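Local coordinates for two-domain protein containing predicted PHP-like metal-dependent phosphoesterase (Bacteroides vulgatus ATCC 8482, PDB 3E38), which binds a cluster of three zinc ions in a PHP-like domain and is probably a metal-dependent phosphoesterase, perhaps with 5'-3' exonuclease activity, at residues D22-S27 with I190-I195; D49-T54 with I86-G91; T18-F23 with R211-V216. All blocks are in the same frame, centred on the assembly; numbering follows the deposited sequence.

Contact 1 of 3, residues D22-S27 with I190-I195. With ZN (zinc ion), chain I.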
ATOM      1  N   ASP B  22      19.909  -4.618  14.740  1.00 30.35           N
ATOM      2  CA  ASP B  22      19.061  -5.776  15.132  1.00 29.89           C
ATOM      3  C   ASP B  22      19.980  -6.864  15.679  1.00 30.48           C
ATOM      4  O   ASP B  22      20.695  -7.555  14.940  1.00 33.34           O
ATOM      5  CB  ASP B  22      18.217  -6.260  13.959  1.00 31.95           C
ATOM      6  CG  ASP B  22      17.126  -7.226  14.361  1.00 34.14           C
ATOM      7  OD1 ASP B  22      16.973  -7.453  15.578  1.00 26.22           O
ATOM      8  OD2 ASP B  22      16.414  -7.734  13.443  1.00 25.87           O
ATOM      9  N   PHE B  23      19.965  -7.005  16.994  1.00 30.42           N
ATOM     10  CA  PHE B  23      20.938  -7.871  17.673  1.00 29.93           C
ATOM     11  C   PHE B  23      20.431  -9.264  17.999  1.00 30.11           C
ATOM     12  O   PHE B  23      20.973  -9.948  18.857  1.00 33.81           O
ATOM     13  CB  PHE B  23      21.380  -7.184  18.972  1.00 33.09           C
ATOM     14  CG  PHE B  23      22.091  -5.858  18.770  1.00 28.34           C
ATOM     15  CD1 PHE B  23      23.255  -5.795  18.025  1.00 29.54           C
ATOM     16  CD2 PHE B  23      21.634  -4.715  19.376  1.00 34.50           C
ATOM     17  CE1 PHE B  23      23.925  -4.627  17.876  1.00 29.30           C
ATOM     18  CE2 PHE B  23      22.302  -3.523  19.224  1.00 29.90           C
ATOM     19  CZ  PHE B  23      23.439  -3.480  18.469  1.00 37.66           C
ATOM     20  N   HIS B  24      19.358  -9.655  17.333  1.00 29.69           N
ATOM     21  CA  HIS B  24      18.687 -10.919  17.655  1.00 29.50           C
ATOM     22  C   HIS B  24      17.818 -11.406  16.517  1.00 29.55           C
ATOM     23  O   HIS B  24      16.795 -10.837  16.175  1.00 30.97           O
ATOM     24  CB  HIS B  24      17.820 -10.697  18.897  1.00 29.33           C
ATOM     25  CG  HIS B  24      17.257 -11.937  19.502  1.00 26.22           C
ATOM     26  ND1 HIS B  24      16.797 -11.963  20.801  1.00 38.95           N
ATOM     27  CD2 HIS B  24      17.145 -13.200  19.037  1.00 31.61           C
ATOM     28  CE1 HIS B  24      16.382 -13.178  21.098  1.00 32.27           C
ATOM     29  NE2 HIS B  24      16.576 -13.950  20.046  1.00 28.27           N
HETATM   30  N   MSE B  25      18.274 -12.478  15.913  1.00 31.80           N
HETATM   31  CA  MSE B  25      17.559 -13.070  14.811  1.00 32.07           C
HETATM   32  C   MSE B  25      18.052 -14.477  14.557  1.00 33.61           C
HETATM   33  O   MSE B  25      19.104 -14.872  15.069  1.00 33.60           O
HETATM   34  CB  MSE B  25      17.732 -12.209  13.575  1.00 29.37           C
HETATM   35  CG  MSE B  25      19.120 -12.183  13.035  1.00 35.38           C
HETATM   36 SE   MSE B  25      19.343 -10.833  11.632  0.75 35.91          SE
HETATM   37  CE  MSE B  25      18.891  -9.321  12.697  1.00 30.62           C
ATOM     38  N   HIS B  26      17.309 -15.156  13.688  1.00 31.62           N
ATOM     39  CA  HIS B  26      17.506 -16.573  13.375  1.00 29.67           C
ATOM     40  C   HIS B  26      17.412 -16.994  11.940  1.00 28.09           C
ATOM     41  O   HIS B  26      16.765 -16.359  11.144  1.00 28.37           O
ATOM     42  CB  HIS B  26      16.483 -17.381  14.155  1.00 30.54           C
ATOM     43  CG  HIS B  26      16.558 -17.142  15.626  1.00 20.29           C
ATOM     44  ND1 HIS B  26      17.336 -17.903  16.471  1.00 24.56           N
ATOM     45  CD2 HIS B  26      15.974 -16.197  16.393  1.00 29.84           C
ATOM     46  CE1 HIS B  26      17.193 -17.456  17.707  1.00 20.46           C
ATOM     47  NE2 HIS B  26      16.355 -16.428  17.684  1.00 14.55           N
ATOM     48  N   SER B  27      18.146 -18.069  11.645  1.00 29.55           N
ATOM     49  CA  SER B  27      18.176 -18.684  10.309  1.00 28.75           C
ATOM     50  C   SER B  27      17.867 -20.170  10.462  1.00 28.44           C
ATOM     51  O   SER B  27      17.599 -20.642  11.541  1.00 22.75           O
ATOM     52  CB  SER B  27      19.511 -18.497   9.586  1.00 28.99           C
ATOM     53  OG  SER B  27      20.561 -19.369  10.045  1.00 25.01           O
ATOM     54  N   ILE B 190      17.556  -2.543  25.067  1.00 30.91           N
ATOM     55  CA  ILE B 190      17.665  -3.192  23.766  1.00 28.74           C
ATOM     56  C   ILE B 190      16.339  -3.467  23.080  1.00 26.82           C
ATOM     57  O   ILE B 190      15.348  -3.799  23.693  1.00 23.13           O
ATOM     58  CB  ILE B 190      18.401  -4.558  23.860  1.00 28.47           C
ATOM     59  CG1 ILE B 190      19.833  -4.406  24.337  1.00 29.53           C
ATOM     60  CG2 ILE B 190      18.467  -5.236  22.448  1.00 24.66           C
ATOM     61  CD1 ILE B 190      20.760  -3.753  23.319  1.00 29.18           C
ATOM     62  N   GLY B 191      16.362  -3.392  21.764  1.00 26.98           N
ATOM     63  CA  GLY B 191      15.183  -3.757  21.008  1.00 26.44           C
ATOM     64  C   GLY B 191      15.539  -4.522  19.752  1.00 29.67           C
ATOM     65  O   GLY B 191      16.355  -4.079  18.944  1.00 30.35           O
ATOM     66  N   THR B 192      14.898  -5.668  19.598  1.00 29.34           N
ATOM     67  CA  THR B 192      15.218  -6.567  18.485  1.00 29.20           C
ATOM     68  C   THR B 192      14.003  -7.200  17.848  1.00 27.69           C
ATOM     69  O   THR B 192      12.901  -7.100  18.348  1.00 26.73           O
ATOM     70  CB  THR B 192      16.145  -7.680  18.947  1.00 29.97           C
ATOM     71  OG1 THR B 192      15.401  -8.563  19.771  1.00 30.92           O
ATOM     72  CG2 THR B 192      17.309  -7.123  19.769  1.00 27.35           C
ATOM     73  N   SER B 193      14.252  -7.847  16.714  1.00 30.03           N
ATOM     74  CA  SER B 193      13.198  -8.482  15.955  1.00 29.54           C
ATOM     75  C   SER B 193      12.975  -9.895  16.459  1.00 29.35           C
ATOM     76  O   SER B 193      11.862 -10.313  16.654  1.00 28.84           O
ATOM     77  CB  SER B 193      13.509  -8.529  14.452  1.00 30.64           C
ATOM     78  OG  SER B 193      14.544  -9.426  14.124  1.00 35.51           O
ATOM     79  N   ASP B 194      14.054 -10.616  16.707  1.00 28.81           N
ATOM     80  CA  ASP B 194      13.929 -12.017  17.080  1.00 28.82           C
ATOM     81  C   ASP B 194      13.265 -12.741  15.906  1.00 27.46           C
ATOM     82  O   ASP B 194      12.526 -13.713  16.049  1.00 26.54           O
ATOM     83  CB  ASP B 194      13.136 -12.172  18.399  1.00 26.24           C
ATOM     84  CG  ASP B 194      13.400 -13.510  19.069  1.00 32.35           C
ATOM     85  OD1 ASP B 194      14.058 -14.355  18.402  1.00 34.79           O
ATOM     86  OD2 ASP B 194      13.010 -13.722  20.262  1.00 34.62           O
ATOM     87  N   ILE B 195      13.561 -12.236  14.714  1.00 29.74           N
ATOM     88  CA  ILE B 195      12.964 -12.769  13.471  1.00 28.87           C
ATOM     89  C   ILE B 195      13.316 -14.211  13.163  1.00 27.67           C
ATOM     90  O   ILE B 195      14.463 -14.583  13.229  1.00 27.61           O
ATOM     91  CB  ILE B 195      13.275 -11.838  12.242  1.00 28.54           C
ATOM     92  CG1 ILE B 195      12.401 -12.236  11.057  1.00 36.90           C
ATOM     93  CG2 ILE B 195      14.785 -11.748  11.947  1.00 24.82           C
ATOM     94  CD1 ILE B 195      10.916 -11.788  11.245  1.00 33.52           C
TER
HETATM   95 ZN    ZN I   5      15.550 -15.846  19.672  1.00 34.62          ZN
HETATM   96  O   HOH W   1      14.716 -15.554  21.593  1.00 32.72           O
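His-24 and Asp-194 lie side by side and reach the same zinc ion. NE2 of His-24 binds the zinc at 2.2 Å, and OD1 of Asp-194 binds it at 2.5 Å. With CG anti to the backbone N (chi1 -160°), the Asp-194 carboxylate comes over one face of the His-24 ring, and Asp-194 CB makes a CH-pi contact over that face. Asp-194 OD2 is hydrogen-bonded to Asn-170. His-24 ND1 bonds to Glu-167, which, with the zinc at NE2, fixes the ring's rotation. His-26 NE2, Glu-93 and a water are further ligands. Asp-194 N donates to His-24 O at 2.8 Å, from above the carbonyl plane. Ile-195 is held at three points. Its O accepts from His-26 N at 2.9 Å, its CG2 packs tightly on Met-25 CB, and its N donates to Ser-193 OG in an ST turn. The Asp-22 carboxylate grips Ser-193 twice. OD1 takes Ser-193 N at 3.0 Å, and OD2 takes Ser-193 OG on its syn lone pair at 2.6 Å. Replacing Asp-22 by alanine removes both acceptors, and is likely to leave Ser-193 less firmly held and Arg-211 NH1 without its carboxylate. Shared metal ligands and the Asp-22 bonds thus fasten the HxH loop of the PHP domain to the end of strand 188-192.

Contact 2 of 3, residues D49-T54 with I86-G91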
ATOM      1  N   ASP B  49      22.193  -0.947   9.783  1.00 25.65           N
ATOM      2  CA  ASP B  49      23.650  -0.800   9.728  1.00 27.91           C
ATOM      3  C   ASP B  49      24.403  -2.024  10.248  1.00 28.65           C
ATOM      4  O   ASP B  49      25.550  -2.325   9.863  1.00 27.58           O
ATOM      5  CB  ASP B  49      24.064   0.399  10.574  1.00 28.47           C
ATOM      6  CG  ASP B  49      23.540   1.706  10.018  1.00 36.18           C
ATOM      7  OD1 ASP B  49      23.825   2.021   8.848  1.00 22.70           O
ATOM      8  OD2 ASP B  49      22.878   2.436  10.763  1.00 27.68           O
ATOM      9  N   ALA B  50      23.739  -2.729  11.141  1.00 28.14           N
ATOM     10  CA  ALA B  50      24.355  -3.842  11.830  1.00 27.93           C
ATOM     11  C   ALA B  50      23.342  -4.868  12.318  1.00 31.47           C
ATOM     12  O   ALA B  50      22.187  -4.554  12.682  1.00 33.30           O
ATOM     13  CB  ALA B  50      25.227  -3.315  13.002  1.00 19.13           C
ATOM     14  N   ILE B  51      23.822  -6.099  12.340  1.00 31.91           N
ATOM     15  CA  ILE B  51      23.024  -7.219  12.784  1.00 30.73           C
ATOM     16  C   ILE B  51      23.855  -8.255  13.460  1.00 29.58           C
ATOM     17  O   ILE B  51      25.038  -8.302  13.312  1.00 27.88           O
ATOM     18  CB  ILE B  51      22.331  -7.955  11.573  1.00 32.38           C
ATOM     19  CG1 ILE B  51      23.369  -8.610  10.681  1.00 27.98           C
ATOM     20  CG2 ILE B  51      21.441  -7.007  10.759  1.00 22.76           C
ATOM     21  CD1 ILE B  51      22.775  -9.405   9.487  1.00 25.99           C
ATOM     22  N   SER B  52      23.184  -9.088  14.216  1.00 31.76           N
ATOM     23  CA  SER B  52      23.794 -10.252  14.800  1.00 32.02           C
ATOM     24  C   SER B  52      22.847 -11.434  14.600  1.00 32.05           C
ATOM     25  O   SER B  52      21.730 -11.425  15.129  1.00 30.47           O
ATOM     26  CB  SER B  52      24.055 -10.021  16.297  1.00 32.38           C
ATOM     27  OG  SER B  52      24.756 -11.109  16.891  1.00 34.36           O
ATOM     28  N   LEU B  53      23.289 -12.409  13.814  1.00 29.12           N
ATOM     29  CA  LEU B  53      22.547 -13.661  13.609  1.00 30.20           C
ATOM     30  C   LEU B  53      22.881 -14.510  14.840  1.00 30.42           C
ATOM     31  O   LEU B  53      23.995 -15.048  14.990  1.00 29.82           O
ATOM     32  CB  LEU B  53      22.939 -14.315  12.295  1.00 29.81           C
ATOM     33  CG  LEU B  53      22.153 -15.489  11.718  1.00 33.71           C
ATOM     34  CD1 LEU B  53      20.662 -15.259  11.740  1.00 28.07           C
ATOM     35  CD2 LEU B  53      22.640 -15.759  10.273  1.00 34.04           C
ATOM     36  N   THR B  54      21.915 -14.544  15.756  1.00 30.41           N
ATOM     37  CA  THR B  54      22.077 -15.161  17.051  1.00 26.59           C
ATOM     38  C   THR B  54      21.301 -16.447  17.166  1.00 26.94           C
ATOM     39  O   THR B  54      20.264 -16.499  17.797  1.00 30.43           O
ATOM     40  CB  THR B  54      21.624 -14.204  18.161  1.00 27.85           C
ATOM     41  OG1 THR B  54      20.205 -14.023  18.083  1.00 27.17           O
ATOM     42  CG2 THR B  54      22.347 -12.876  18.048  1.00 27.88           C
ATOM     43  N   ILE B  86      27.005  -4.025   5.571  1.00 35.41           N
ATOM     44  CA  ILE B  86      26.369  -4.342   6.876  1.00 29.86           C
ATOM     45  C   ILE B  86      27.419  -4.906   7.818  1.00 32.32           C
ATOM     46  O   ILE B  86      28.228  -5.763   7.428  1.00 34.85           O
ATOM     47  CB  ILE B  86      25.193  -5.367   6.752  1.00 30.78           C
ATOM     48  CG1 ILE B  86      24.182  -4.917   5.692  1.00 32.96           C
ATOM     49  CG2 ILE B  86      24.501  -5.652   8.120  1.00 24.37           C
ATOM     50  CD1 ILE B  86      23.695  -3.479   5.807  1.00 24.95           C
ATOM     51  N   LEU B  87      27.422  -4.369   9.032  1.00 30.23           N
ATOM     52  CA  LEU B  87      28.300  -4.794  10.125  1.00 32.83           C
ATOM     53  C   LEU B  87      27.719  -6.036  10.762  1.00 32.21           C
ATOM     54  O   LEU B  87      26.553  -6.036  11.162  1.00 29.35           O
ATOM     55  CB  LEU B  87      28.459  -3.693  11.223  1.00 29.10           C
ATOM     56  CG  LEU B  87      29.097  -2.336  10.827  1.00 32.11           C
ATOM     57  CD1 LEU B  87      29.017  -1.331  11.979  1.00 31.30           C
ATOM     58  CD2 LEU B  87      30.544  -2.469  10.339  1.00 23.74           C
ATOM     59  N   LEU B  88      28.561  -7.060  10.888  1.00 30.26           N
ATOM     60  CA  LEU B  88      28.143  -8.377  11.368  1.00 27.86           C
ATOM     61  C   LEU B  88      28.796  -8.742  12.689  1.00 29.24           C
ATOM     62  O   LEU B  88      29.965  -9.057  12.767  1.00 34.28           O
ATOM     63  CB  LEU B  88      28.427  -9.409  10.267  1.00 28.70           C
ATOM     64  CG  LEU B  88      27.962 -10.859  10.278  1.00 28.90           C
ATOM     65  CD1 LEU B  88      26.474 -11.020  10.182  1.00 30.02           C
ATOM     66  CD2 LEU B  88      28.622 -11.556   9.111  1.00 26.98           C
ATOM     67  N   ILE B  89      27.979  -8.711  13.718  1.00 26.04           N
ATOM     68  CA  ILE B  89      28.358  -9.031  15.092  1.00 25.86           C
ATOM     69  C   ILE B  89      28.018 -10.513  15.300  1.00 28.35           C
ATOM     70  O   ILE B  89      26.871 -10.956  15.163  1.00 31.85           O
ATOM     71  CB  ILE B  89      27.571  -8.121  16.075  1.00 24.21           C
ATOM     72  CG1 ILE B  89      27.812  -6.660  15.726  1.00 27.52           C
ATOM     73  CG2 ILE B  89      27.854  -8.428  17.605  1.00 21.96           C
ATOM     74  CD1 ILE B  89      26.744  -5.726  16.335  1.00 23.14           C
ATOM     75  N   LYS B  90      29.050 -11.277  15.592  1.00 30.16           N
ATOM     76  CA  LYS B  90      28.922 -12.686  15.918  1.00 27.01           C
ATOM     77  C   LYS B  90      28.194 -12.818  17.264  1.00 29.97           C
ATOM     78  O   LYS B  90      28.490 -12.141  18.251  1.00 24.21           O
ATOM     79  CB  LYS B  90      30.291 -13.350  15.980  1.00 25.56           C
ATOM     80  CG  LYS B  90      30.217 -14.803  16.480  1.00 32.53           C
ATOM     81  CD  LYS B  90      31.600 -15.471  16.559  1.00 32.95           C
ATOM     82  CE  LYS B  90      31.974 -16.191  15.262  1.00 35.36           C
ATOM     83  NZ  LYS B  90      31.192 -17.436  15.108  1.00 36.63           N
ATOM     84  N   GLY B  91      27.204 -13.695  17.285  1.00 32.09           N
ATOM     85  CA  GLY B  91      26.460 -13.907  18.515  1.00 32.35           C
ATOM     86  C   GLY B  91      25.674 -15.174  18.454  1.00 33.26           C
ATOM     87  O   GLY B  91      25.582 -15.851  17.390  1.00 29.29           O
TER
HETATM   88  O   HOH W   2      26.650 -15.044  14.842  1.00 18.32           O
HETATM   89  O   HOH W   3      26.218 -12.850  13.179  1.00 24.70           O
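Asp-49 opens the pairing through its backbone: Leu-87 N donates to Asp-49 O at 2.9 Å. Its side chain sets off away from segment 86-91, and the carboxylate is held by Lys-20 N and Arg-221. At Ala-50 the methyl group packs on Leu-87 CB, on the side of the sheet covered by helix 223-231. Ile-51 continues the parallel pairing with both backbone groups. Its N donates to Leu-87 O, and its O accepts from Ile-89 N, each at 3.0 Å. On the other side of the sheet its CG1, between the backbone N and the carbonyl carbon (chi1 66°), meets Leu-88 CD1 at 4.0 Å and Ile-86 CG2 at 4.1 Å. Strands 50-56 and 87-95 are the two parallel strands of a beta-alpha-beta unit, with helix 72-83 as the crossover. After Ile-51 the direct backbone bonding gives way to side-chain and water bridges. Ser-52 OG donates to Ile-89 O at 2.7 Å, from well above the carbonyl plane. One water accepts from Leu-53 N and donates to the same Ile-89 O, which thus receives two bonds. A second water accepts from Gly-91 N and donates to Leu-53 O at 2.7 Å. Here Leu-53 O and Gly-91 O, both acceptors, are 3.0 Å apart, and water joins the strands instead. At Thr-54, CG2 lies 4.1 Å from Gly-91 C, while OG1 is hydrogen-bonded to Met-25 N beside the zinc ligands.

Contact 3 of 3, residues T18-F23 with R211-V216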
ATOM      1  N   THR B  18      23.991   7.962  14.487  1.00 32.74           N
ATOM      2  CA  THR B  18      22.889   7.024  14.784  1.00 30.19           C
ATOM      3  C   THR B  18      22.905   5.808  13.864  1.00 31.68           C
ATOM      4  O   THR B  18      22.708   5.864  12.620  1.00 28.17           O
ATOM      5  CB  THR B  18      21.459   7.721  14.805  1.00 33.26           C
ATOM      6  OG1 THR B  18      21.398   8.725  15.839  1.00 29.37           O
ATOM      7  CG2 THR B  18      20.336   6.684  15.043  1.00 26.02           C
ATOM      8  N   LEU B  19      23.134   4.683  14.506  1.00 30.96           N
ATOM      9  CA  LEU B  19      23.144   3.401  13.804  1.00 28.71           C
ATOM     10  C   LEU B  19      21.912   2.572  14.164  1.00 28.70           C
ATOM     11  O   LEU B  19      21.402   2.558  15.341  1.00 30.03           O
ATOM     12  CB  LEU B  19      24.445   2.674  14.141  1.00 28.50           C
ATOM     13  CG  LEU B  19      25.755   3.429  13.890  1.00 27.04           C
ATOM     14  CD1 LEU B  19      26.951   2.637  14.477  1.00 19.11           C
ATOM     15  CD2 LEU B  19      25.944   3.758  12.345  1.00 18.43           C
ATOM     16  N   LYS B  20      21.402   1.902  13.149  1.00 27.52           N
ATOM     17  CA  LYS B  20      20.170   1.086  13.301  1.00 28.73           C
ATOM     18  C   LYS B  20      20.538  -0.383  13.314  1.00 30.20           C
ATOM     19  O   LYS B  20      21.059  -0.934  12.332  1.00 31.25           O
ATOM     20  CB  LYS B  20      19.125   1.432  12.237  1.00 32.02           C
ATOM     21  CG  LYS B  20      18.818   2.950  12.101  1.00 28.85           C
ATOM     22  CD  LYS B  20      19.614   3.556  10.962  1.00 32.53           C
ATOM     23  CE  LYS B  20      19.409   5.057  10.842  1.00 34.24           C
ATOM     24  NZ  LYS B  20      20.044   5.654   9.622  1.00 25.24           N
ATOM     25  N   CYS B  21      20.322  -1.003  14.473  1.00 28.16           N
ATOM     26  CA  CYS B  21      20.785  -2.372  14.675  1.00 30.06           C
ATOM     27  C   CYS B  21      19.735  -3.357  15.169  1.00 31.12           C
ATOM     28  O   CYS B  21      18.793  -2.968  15.874  1.00 37.38           O
ATOM     29  CB  CYS B  21      21.954  -2.353  15.670  1.00 30.25           C
ATOM     30  SG  CYS B  21      23.211  -1.094  15.325  1.00 36.58           S
ATOM     31  N   ASP B  22      19.909  -4.618  14.740  1.00 30.35           N
ATOM     32  CA  ASP B  22      19.061  -5.776  15.132  1.00 29.89           C
ATOM     33  C   ASP B  22      19.980  -6.864  15.679  1.00 30.48           C
ATOM     34  O   ASP B  22      20.695  -7.555  14.940  1.00 33.34           O
ATOM     35  CB  ASP B  22      18.217  -6.260  13.959  1.00 31.95           C
ATOM     36  CG  ASP B  22      17.126  -7.226  14.361  1.00 34.14           C
ATOM     37  OD1 ASP B  22      16.973  -7.453  15.578  1.00 26.22           O
ATOM     38  OD2 ASP B  22      16.414  -7.734  13.443  1.00 25.87           O
ATOM     39  N   PHE B  23      19.965  -7.005  16.994  1.00 30.42           N
ATOM     40  CA  PHE B  23      20.938  -7.871  17.673  1.00 29.93           C
ATOM     41  C   PHE B  23      20.431  -9.264  17.999  1.00 30.11           C
ATOM     42  O   PHE B  23      20.973  -9.948  18.857  1.00 33.81           O
ATOM     43  CB  PHE B  23      21.380  -7.184  18.972  1.00 33.09           C
ATOM     44  CG  PHE B  23      22.091  -5.858  18.770  1.00 28.34           C
ATOM     45  CD1 PHE B  23      23.255  -5.795  18.025  1.00 29.54           C
ATOM     46  CD2 PHE B  23      21.634  -4.715  19.376  1.00 34.50           C
ATOM     47  CE1 PHE B  23      23.925  -4.627  17.876  1.00 29.30           C
ATOM     48  CE2 PHE B  23      22.302  -3.523  19.224  1.00 29.90           C
ATOM     49  CZ  PHE B  23      23.439  -3.480  18.469  1.00 37.66           C
ATOM     50  N   ARG B 211      10.614  -3.276  11.506  1.00 33.05           N
ATOM     51  CA  ARG B 211      11.108  -4.280  12.411  1.00 28.98           C
ATOM     52  C   ARG B 211      11.517  -3.602  13.691  1.00 29.73           C
ATOM     53  O   ARG B 211      12.072  -2.522  13.653  1.00 31.18           O
ATOM     54  CB  ARG B 211      12.292  -5.057  11.822  1.00 33.34           C
ATOM     55  CG  ARG B 211      13.654  -4.382  11.980  1.00 36.23           C
ATOM     56  CD  ARG B 211      14.779  -5.391  11.836  1.00 28.40           C
ATOM     57  NE  ARG B 211      15.000  -5.690  10.437  1.00 32.11           N
ATOM     58  CZ  ARG B 211      15.725  -6.690   9.975  1.00 27.14           C
ATOM     59  NH1 ARG B 211      16.308  -7.534  10.801  1.00 26.77           N
ATOM     60  NH2 ARG B 211      15.847  -6.839   8.661  1.00 31.37           N
ATOM     61  N   THR B 212      11.216  -4.229  14.822  1.00 26.21           N
ATOM     62  CA  THR B 212      11.663  -3.719  16.120  1.00 28.28           C
ATOM     63  C   THR B 212      13.178  -3.715  16.115  1.00 29.40           C
ATOM     64  O   THR B 212      13.831  -4.644  15.666  1.00 33.15           O
ATOM     65  CB  THR B 212      11.088  -4.573  17.245  1.00 29.96           C
ATOM     66  OG1 THR B 212       9.670  -4.442  17.173  1.00 27.65           O
ATOM     67  CG2 THR B 212      11.581  -4.147  18.622  1.00 28.98           C
HETATM   68  N   MSE B 213      13.748  -2.628  16.555  1.00 31.34           N
HETATM   69  CA  MSE B 213      15.189  -2.517  16.475  1.00 30.80           C
HETATM   70  C   MSE B 213      15.772  -1.614  17.518  1.00 28.66           C
HETATM   71  O   MSE B 213      15.081  -1.125  18.372  1.00 30.75           O
HETATM   72  CB  MSE B 213      15.560  -1.953  15.098  1.00 29.84           C
HETATM   73  CG  MSE B 213      15.108  -0.500  14.890  1.00 27.29           C
HETATM   74 SE   MSE B 213      15.518   0.162  13.086  0.75 32.68          SE
HETATM   75  CE  MSE B 213      14.234  -0.954  12.125  1.00 32.25           C
ATOM     76  N   THR B 214      17.080  -1.412  17.432  1.00 30.68           N
ATOM     77  CA  THR B 214      17.789  -0.527  18.394  1.00 28.87           C
ATOM     78  C   THR B 214      18.563   0.577  17.713  1.00 28.97           C
ATOM     79  O   THR B 214      19.322   0.360  16.765  1.00 34.34           O
ATOM     80  CB  THR B 214      18.788  -1.293  19.313  1.00 27.62           C
ATOM     81  OG1 THR B 214      18.126  -2.361  19.969  1.00 25.05           O
ATOM     82  CG2 THR B 214      19.415  -0.392  20.343  1.00 22.40           C
ATOM     83  N   PHE B 215      18.286   1.787  18.157  1.00 29.01           N
ATOM     84  CA  PHE B 215      19.083   2.928  17.746  1.00 29.41           C
ATOM     85  C   PHE B 215      20.311   2.970  18.661  1.00 29.14           C
ATOM     86  O   PHE B 215      20.183   3.023  19.918  1.00 28.47           O
ATOM     87  CB  PHE B 215      18.332   4.271  17.840  1.00 32.30           C
ATOM     88  CG  PHE B 215      17.215   4.420  16.877  1.00 27.03           C
ATOM     89  CD1 PHE B 215      17.126   3.586  15.779  1.00 35.68           C
ATOM     90  CD2 PHE B 215      16.313   5.476  17.002  1.00 30.28           C
ATOM     91  CE1 PHE B 215      16.088   3.725  14.869  1.00 39.35           C
ATOM     92  CE2 PHE B 215      15.273   5.643  16.082  1.00 33.37           C
ATOM     93  CZ  PHE B 215      15.162   4.765  15.024  1.00 38.83           C
ATOM     94  N   VAL B 216      21.486   2.915  18.029  1.00 28.86           N
ATOM     95  CA  VAL B 216      22.777   2.969  18.729  1.00 28.26           C
ATOM     96  C   VAL B 216      23.534   4.252  18.368  1.00 30.16           C
ATOM     97  O   VAL B 216      23.841   4.514  17.195  1.00 29.23           O
ATOM     98  CB  VAL B 216      23.665   1.715  18.444  1.00 30.48           C
ATOM     99  CG1 VAL B 216      24.939   1.708  19.313  1.00 24.36           C
ATOM    100  CG2 VAL B 216      22.886   0.404  18.677  1.00 23.83           C
TER
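Four backbone hydrogen bonds tie Leu-19 and Cys-21 to Val-216 and Thr-214. Leu-19 with Val-216 and Cys-21 with Thr-214 are hydrogen-bonded antiparallel pairs. Lys-20 with Phe-215 is the non-hydrogen-bonded pair between them. The bonds run from 2.7 Å for Val-216 N to Leu-19 O up to 2.8 Å for Cys-21 N to Thr-214 O. The strand axes run at 155°, so the strands are antiparallel with a twist.

Apolar contacts lie on both sides. On the side of Leu-19 and Cys-21, Val-216 CG2 is the meeting point. CG1 is anti to the backbone N (chi1 -173°), which puts CG2 beside that N, where it touches Cys-21 SG at 3.7 Å. The same methyl meets the edge of the Phe-23 ring, 3.9 Å from CZ. Helix 223-231 packs over this side. On the other side, Lys-20 CG approaches the Phe-215 ring obliquely, 4.0 Å from CE1, and Lys-20 CB rests against Met-213 SE. The Lys-20 amino group runs on to Ile-8 O.

At the end of the pairing, Arg-211 NH1 forms a salt bridge at 2.7 Å with Asp-22 OD2, which uses its anti lone pair. The oxygen lies in the guanidinium plane, and carboxylate and guanidinium stand 85° apart. The same OD2 also accepts from Ser-193 OG. Arg-211 NH2 is also bridged to Asp-46. A cation thus partners the buried Asp-22 carboxylate and would probably stabilise its negative charge.

Overall arrangement
All three contacts lie on or at the end of the one mixed sheet of the PHP-like domain, with centres 9 to 11 Å apart. Strand 17-22 sits between strand 50-56, which contact 2 joins to 87-95, and strand 213-218, which it meets in contact 3. Contacts 1 and 3 share Asp-22 and Phe-23, where this strand runs out into the zinc-binding loop. Along the chain, contact 2 is nested inside the loops closed by contacts 1 and 3. Backbone bonds link 22-27 to 49-54, and Gly-191 O meets Thr-214 OG1 between contacts 1 and 3. Zinc ligands distant in sequence are thus brought together at one end of the sheet.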